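Local coordinates for ethylbenzene dehydrogenase alpha-subunit (Aromatoleum aromaticum, PDB 2IVF), which belongs to the molybdopterin oxidoreductase family and carries a molybdenum atom, an iron/sulfur cluster and the ligands MGD and MD1, at residues A[547-551]-A[552-556]; A[622-625]-A[626-630]. All blocks are in the same frame, centred on the assembly; numbering follows the deposited sequence.

Interaction 1: A[547-551]-A[552-556]; sequences AMWLY and YHVGY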
ATOM      1  N   ALA A 547      21.977   2.561 -18.093  1.00 24.74           N
ATOM      2  CA  ALA A 547      22.599   3.878 -18.336  1.00 24.89           C
ATOM      3  C   ALA A 547      23.101   4.058 -19.776  1.00 25.41           C
ATOM      4  O   ALA A 547      23.146   5.192 -20.298  1.00 25.39           O
ATOM      5  CB  ALA A 547      23.739   4.163 -17.304  1.00 23.91           C
ATOM      6  N   MET A 548      23.532   2.968 -20.413  1.00 25.60           N
ATOM      7  CA  MET A 548      24.210   3.088 -21.694  1.00 26.23           C
ATOM      8  C   MET A 548      23.261   3.553 -22.778  1.00 26.04           C
ATOM      9  O   MET A 548      23.547   4.539 -23.457  1.00 25.19           O
ATOM     10  CB  MET A 548      24.871   1.780 -22.144  1.00 27.29           C
ATOM     11  CG  MET A 548      25.932   1.270 -21.202  1.00 28.42           C
ATOM     12  SD  MET A 548      27.169   2.524 -20.786  1.00 30.87           S
ATOM     13  CE  MET A 548      28.280   1.537 -19.754  1.00 32.19           C
ATOM     14  N   TRP A 549      22.153   2.847 -22.955  1.00 25.08           N
ATOM     15  CA  TRP A 549      21.266   3.156 -24.068  1.00 24.61           C
ATOM     16  C   TRP A 549      20.537   4.494 -23.743  1.00 24.33           C
ATOM     17  O   TRP A 549      20.322   5.296 -24.632  1.00 23.64           O
ATOM     18  CB  TRP A 549      20.293   2.000 -24.361  1.00 25.40           C
ATOM     19  CG  TRP A 549      19.091   1.979 -23.513  1.00 23.07           C
ATOM     20  CD1 TRP A 549      18.995   1.615 -22.221  1.00 26.81           C
ATOM     21  CD2 TRP A 549      17.794   2.358 -23.927  1.00 24.74           C
ATOM     22  NE1 TRP A 549      17.687   1.767 -21.771  1.00 25.50           N
ATOM     23  CE2 TRP A 549      16.937   2.235 -22.811  1.00 25.01           C
ATOM     24  CE3 TRP A 549      17.284   2.836 -25.134  1.00 24.20           C
ATOM     25  CZ2 TRP A 549      15.590   2.520 -22.874  1.00 26.72           C
ATOM     26  CZ3 TRP A 549      15.942   3.135 -25.204  1.00 26.78           C
ATOM     27  CH2 TRP A 549      15.105   2.968 -24.084  1.00 26.91           C
ATOM     28  N   LEU A 550      20.254   4.750 -22.460  1.00 23.16           N
ATOM     29  CA  LEU A 550      19.636   6.019 -22.084  1.00 23.51           C
ATOM     30  C   LEU A 550      20.539   7.176 -22.433  1.00 23.18           C
ATOM     31  O   LEU A 550      20.072   8.190 -22.989  1.00 23.23           O
ATOM     32  CB  LEU A 550      19.270   6.063 -20.608  1.00 23.02           C
ATOM     33  CG  LEU A 550      18.146   5.127 -20.153  1.00 24.58           C
ATOM     34  CD1 LEU A 550      17.966   5.229 -18.650  1.00 24.00           C
ATOM     35  CD2 LEU A 550      16.822   5.392 -20.918  1.00 23.11           C
ATOM     36  N   TYR A 551      21.838   6.998 -22.176  1.00 22.62           N
ATOM     37  CA  TYR A 551      22.857   8.009 -22.489  1.00 22.32           C
ATOM     38  C   TYR A 551      23.029   8.239 -23.978  1.00 21.83           C
ATOM     39  O   TYR A 551      23.087   9.369 -24.413  1.00 21.22           O
ATOM     40  CB  TYR A 551      24.238   7.577 -21.926  1.00 21.21           C
ATOM     41  CG  TYR A 551      25.386   8.553 -22.120  1.00 21.12           C
ATOM     42  CD1 TYR A 551      25.603   9.595 -21.220  1.00 20.16           C
ATOM     43  CD2 TYR A 551      26.323   8.390 -23.166  1.00 18.66           C
ATOM     44  CE1 TYR A 551      26.702  10.488 -21.389  1.00 21.55           C
ATOM     45  CE2 TYR A 551      27.383   9.243 -23.305  1.00 21.51           C
ATOM     46  CZ  TYR A 551      27.571  10.289 -22.407  1.00 19.58           C
ATOM     47  OH  TYR A 551      28.653  11.110 -22.629  1.00 21.74           O
ATOM     48  N   TYR A 552      23.130   7.157 -24.736  1.00 21.52           N
ATOM     49  CA  TYR A 552      23.409   7.203 -26.162  1.00 22.22           C
ATOM     50  C   TYR A 552      22.196   7.421 -27.055  1.00 21.87           C
ATOM     51  O   TYR A 552      22.330   7.946 -28.134  1.00 21.03           O
ATOM     52  CB  TYR A 552      24.086   5.894 -26.568  1.00 22.65           C
ATOM     53  CG  TYR A 552      25.528   5.862 -26.165  1.00 23.75           C
ATOM     54  CD1 TYR A 552      26.418   6.787 -26.693  1.00 21.59           C
ATOM     55  CD2 TYR A 552      26.014   4.929 -25.237  1.00 24.99           C
ATOM     56  CE1 TYR A 552      27.731   6.795 -26.328  1.00 22.97           C
ATOM     57  CE2 TYR A 552      27.390   4.907 -24.893  1.00 24.39           C
ATOM     58  CZ  TYR A 552      28.226   5.843 -25.441  1.00 24.22           C
ATOM     59  OH  TYR A 552      29.584   5.892 -25.126  1.00 25.88           O
ATOM     60  N   HIS A 553      21.007   7.048 -26.593  1.00 21.78           N
ATOM     61  CA  HIS A 553      19.834   7.047 -27.463  1.00 21.95           C
ATOM     62  C   HIS A 553      18.658   7.853 -26.961  1.00 23.08           C
ATOM     63  O   HIS A 553      17.772   8.192 -27.756  1.00 25.22           O
ATOM     64  CB  HIS A 553      19.345   5.612 -27.694  1.00 21.26           C
ATOM     65  CG  HIS A 553      20.336   4.767 -28.410  1.00 19.16           C
ATOM     66  ND1 HIS A 553      20.623   4.932 -29.743  1.00 21.05           N
ATOM     67  CD2 HIS A 553      21.161   3.796 -27.957  1.00 19.95           C
ATOM     68  CE1 HIS A 553      21.574   4.076 -30.084  1.00 24.39           C
ATOM     69  NE2 HIS A 553      21.897   3.360 -29.019  1.00 20.61           N
ATOM     70  N   VAL A 554      18.628   8.173 -25.678  1.00 22.09           N
ATOM     71  CA  VAL A 554      17.479   8.882 -25.157  1.00 21.54           C
ATOM     72  C   VAL A 554      17.826  10.280 -24.659  1.00 22.19           C
ATOM     73  O   VAL A 554      17.048  10.916 -23.923  1.00 21.54           O
ATOM     74  CB  VAL A 554      16.746   8.065 -24.071  1.00 21.85           C
ATOM     75  CG1 VAL A 554      15.405   8.714 -23.773  1.00 20.11           C
ATOM     76  CG2 VAL A 554      16.542   6.571 -24.505  1.00 21.98           C
ATOM     77  N   GLY A 555      19.018  10.734 -25.044  1.00 21.52           N
ATOM     78  CA  GLY A 555      19.462  12.099 -24.816  1.00 22.13           C
ATOM     79  C   GLY A 555      19.860  12.432 -23.390  1.00 21.95           C
ATOM     80  O   GLY A 555      20.026  13.607 -23.062  1.00 21.66           O
ATOM     81  N   TYR A 556      20.081  11.413 -22.565  1.00 21.47           N
ATOM     82  CA  TYR A 556      20.440  11.636 -21.193  1.00 22.35           C
ATOM     83  C   TYR A 556      21.868  12.091 -21.033  1.00 22.13           C
ATOM     84  O   TYR A 556      22.225  12.545 -19.958  1.00 22.76           O
ATOM     85  CB  TYR A 556      20.176  10.405 -20.314  1.00 21.40           C
ATOM     86  CG  TYR A 556      18.735  10.237 -19.872  1.00 19.98           C
ATOM     87  CD1 TYR A 556      17.813   9.578 -20.657  1.00 21.02           C
ATOM     88  CD2 TYR A 556      18.309  10.733 -18.651  1.00 18.71           C
ATOM     89  CE1 TYR A 556      16.475   9.397 -20.210  1.00 21.36           C
ATOM     90  CE2 TYR A 556      17.025  10.560 -18.218  1.00 21.64           C
ATOM     91  CZ  TYR A 556      16.111   9.906 -18.996  1.00 21.09           C
ATOM     92  OH  TYR A 556      14.815   9.777 -18.542  1.00 23.31           O
TER
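Y551 drives the edge of its ring into the face of Y552 at the C-terminal end of helix 546-553, a T-shaped stack of sequence neighbours. The planes stand 88° apart, and Y551 CD2 sits over the middle of the Y552 ring, 3.8 Å from Y552 CE1. Different first torsions bring this about: Y551 CG is anti to its backbone N, whereas Y552 CG lies beside its own N, and the Y551 OH beyond the stack bonds to N561. Round the helix, W549 takes the uncommon rotamer with CG between N and carbonyl carbon (chi1 83°). This lays one face of its indole against V554, whose CG2 makes a CH-pi contact over the six-membered ring, 3.6 Å from W549 CZ3; L550 CD2 shares that face and lies 3.8 Å from V554 CG2. The ring of Y556 runs alongside L550, and its OH hydrogen-bonds to R615 O. W549 O takes H553 N at 2.7 Å. G555, at positive phi, then turns the chain so that Y556 N comes back to L550 O, which is gripped from opposite faces of its plane, by V554 N at 3.1 Å and by Y556 N at 3.3 Å.

Interaction 2: A[622-625]-A[626-630]; sequences PDVL and FPKLK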
ATOM      1  N   PRO A 622       9.178  11.108 -24.549  1.00 27.40           N
ATOM      2  CA  PRO A 622       8.441  11.767 -25.657  1.00 27.75           C
ATOM      3  C   PRO A 622       9.335  12.618 -26.517  1.00 27.87           C
ATOM      4  O   PRO A 622       9.220  12.583 -27.743  1.00 28.60           O
ATOM      5  CB  PRO A 622       7.362  12.608 -24.932  1.00 27.96           C
ATOM      6  CG  PRO A 622       7.158  11.924 -23.654  1.00 28.98           C
ATOM      7  CD  PRO A 622       8.569  11.429 -23.252  1.00 27.89           C
ATOM      8  N   ASP A 623      10.264  13.350 -25.916  1.00 27.04           N
ATOM      9  CA  ASP A 623      11.038  14.320 -26.704  1.00 27.82           C
ATOM     10  C   ASP A 623      12.160  13.729 -27.543  1.00 27.53           C
ATOM     11  O   ASP A 623      12.498  14.276 -28.594  1.00 27.64           O
ATOM     12  CB  ASP A 623      11.641  15.396 -25.817  1.00 27.94           C
ATOM     13  CG  ASP A 623      10.624  16.428 -25.372  1.00 31.81           C
ATOM     14  OD1 ASP A 623       9.407  16.238 -25.608  1.00 33.65           O
ATOM     15  OD2 ASP A 623      11.065  17.435 -24.765  1.00 36.41           O
ATOM     16  N   VAL A 624      12.754  12.631 -27.075  1.00 27.22           N
ATOM     17  CA  VAL A 624      13.973  12.125 -27.709  1.00 25.55           C
ATOM     18  C   VAL A 624      13.785  10.715 -28.258  1.00 25.26           C
ATOM     19  O   VAL A 624      14.113  10.477 -29.390  1.00 24.37           O
ATOM     20  CB  VAL A 624      15.194  12.168 -26.755  1.00 25.79           C
ATOM     21  CG1 VAL A 624      16.440  11.730 -27.504  1.00 24.36           C
ATOM     22  CG2 VAL A 624      15.428  13.621 -26.206  1.00 23.22           C
ATOM     23  N   LEU A 625      13.261   9.788 -27.464  1.00 24.54           N
ATOM     24  CA  LEU A 625      13.130   8.397 -27.917  1.00 24.21           C
ATOM     25  C   LEU A 625      11.935   8.126 -28.832  1.00 24.08           C
ATOM     26  O   LEU A 625      12.075   7.585 -29.939  1.00 22.10           O
ATOM     27  CB  LEU A 625      13.060   7.464 -26.710  1.00 24.12           C
ATOM     28  CG  LEU A 625      12.862   5.967 -27.008  1.00 23.14           C
ATOM     29  CD1 LEU A 625      14.020   5.438 -27.868  1.00 18.18           C
ATOM     30  CD2 LEU A 625      12.681   5.131 -25.755  1.00 21.55           C
ATOM     31  N   PHE A 626      10.738   8.439 -28.349  1.00 24.61           N
ATOM     32  CA  PHE A 626       9.536   8.125 -29.109  1.00 25.12           C
ATOM     33  C   PHE A 626       9.602   8.515 -30.581  1.00 24.65           C
ATOM     34  O   PHE A 626       9.211   7.700 -31.422  1.00 24.92           O
ATOM     35  CB  PHE A 626       8.276   8.683 -28.436  1.00 26.22           C
ATOM     36  CG  PHE A 626       7.928   8.039 -27.131  1.00 26.69           C
ATOM     37  CD1 PHE A 626       8.560   6.883 -26.682  1.00 28.53           C
ATOM     38  CD2 PHE A 626       6.922   8.595 -26.338  1.00 28.96           C
ATOM     39  CE1 PHE A 626       8.197   6.295 -25.482  1.00 28.38           C
ATOM     40  CE2 PHE A 626       6.558   8.020 -25.154  1.00 27.70           C
ATOM     41  CZ  PHE A 626       7.185   6.886 -24.711  1.00 27.93           C
ATOM     42  N   PRO A 627      10.098   9.735 -30.928  1.00 25.08           N
ATOM     43  CA  PRO A 627      10.258  10.098 -32.322  1.00 25.06           C
ATOM     44  C   PRO A 627      11.101   9.142 -33.181  1.00 24.81           C
ATOM     45  O   PRO A 627      10.928   9.122 -34.396  1.00 24.37           O
ATOM     46  CB  PRO A 627      10.893  11.499 -32.246  1.00 25.18           C
ATOM     47  CG  PRO A 627      10.319  12.042 -31.008  1.00 25.85           C
ATOM     48  CD  PRO A 627      10.443  10.882 -30.070  1.00 25.35           C
ATOM     49  N   LYS A 628      11.974   8.344 -32.574  1.00 23.86           N
ATOM     50  CA  LYS A 628      12.812   7.417 -33.354  1.00 24.20           C
ATOM     51  C   LYS A 628      12.103   6.082 -33.516  1.00 24.06           C
ATOM     52  O   LYS A 628      12.449   5.288 -34.363  1.00 23.87           O
ATOM     53  CB  LYS A 628      14.113   7.140 -32.617  1.00 25.00           C
ATOM     54  CG  LYS A 628      15.049   8.293 -32.471  1.00 26.59           C
ATOM     55  CD  LYS A 628      15.989   8.056 -31.254  1.00 25.27           C
ATOM     56  CE  LYS A 628      17.074   9.118 -31.246  1.00 28.93           C
ATOM     57  NZ  LYS A 628      18.242   8.843 -30.390  1.00 27.83           N
ATOM     58  N   LEU A 629      11.126   5.834 -32.659  1.00 23.63           N
ATOM     59  CA  LEU A 629      10.482   4.526 -32.588  1.00 23.52           C
ATOM     60  C   LEU A 629       9.382   4.386 -33.618  1.00 23.38           C
ATOM     61  O   LEU A 629       8.482   5.235 -33.682  1.00 23.97           O
ATOM     62  CB  LEU A 629       9.909   4.288 -31.186  1.00 22.32           C
ATOM     63  CG  LEU A 629      10.921   4.137 -30.048  1.00 20.98           C
ATOM     64  CD1 LEU A 629      10.179   3.993 -28.767  1.00 20.37           C
ATOM     65  CD2 LEU A 629      11.820   2.901 -30.283  1.00 19.26           C
ATOM     66  N   LYS A 630       9.464   3.306 -34.402  1.00 23.79           N
ATOM     67  CA  LYS A 630       8.440   2.939 -35.398  1.00 23.75           C
ATOM     68  C   LYS A 630       7.257   2.212 -34.739  1.00 23.85           C
ATOM     69  O   LYS A 630       6.117   2.295 -35.226  1.00 24.22           O
ATOM     70  CB  LYS A 630       9.024   2.010 -36.455  1.00 25.11           C
ATOM     71  CG  LYS A 630      10.064   2.664 -37.351  1.00 30.08           C
ATOM     72  CD  LYS A 630       9.469   3.625 -38.401  1.00 33.99           C
ATOM     73  CE  LYS A 630       9.053   2.892 -39.684  1.00 36.47           C
ATOM     74  NZ  LYS A 630       8.539   3.781 -40.797  1.00 38.71           N
TER
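L625 and L629 form the apolar centre, their side chains crossing at a slant with L625 CG 3.8 Å from L629 CD1. L625 CG is anti to the backbone N (chi1 178°), which carries its methyls toward L629, and both leucines also rest on P600 and Y603. Next to them the ring of F626 is laid against P622: the proline N lies over one face, and P622 CA comes within 3.6 Å of F626 CD2. Here the helix loosens into a wider pi-type turn and then tightens into a 3-10 turn. P627 has no N-H to offer the helix, and packs its CD 3.1 Å from P622 O instead. The main polar link is K628 N to L625 O, 2.7 Å long, with the donor well above the carbonyl plane; L629 N adds a weak bond to the same oxygen. K628 then stretches its extended chain past V624 O, with CD 3.6 Å from that oxygen, and its NZ bonds to H553 O. At the outer edge D623 pairs with K619 in a salt bridge. The arrangement is that of a helix C-terminus running through a 3-10 turn into a strand, here 631-636, within a beta-alpha-beta crossover from strand 602-606.

In the fold
Coming from the N terminus, the chain first meets interaction 1, which closes the end of helix 546-553 before helix 557-560 begins. It then passes helix 574-583 and strand 602-606 and reaches helix 617-625, whose end is interaction 2. Each is a local turn, so the two stand in series and neither nest nor cross. In space the helix ends lie side by side, their centres about 12 Å apart: V624 CG1 packs on the backbone of V554 and G555, and L625 CD2 approaches W549 CH2 at 3.7 Å. Together they join helix 546-553 to the helix leading into strand 631-636 of the mixed sheet; Y556 of interaction 1 and F626 of interaction 2 have their side chains about 11 and 12 Å from the bound MD1.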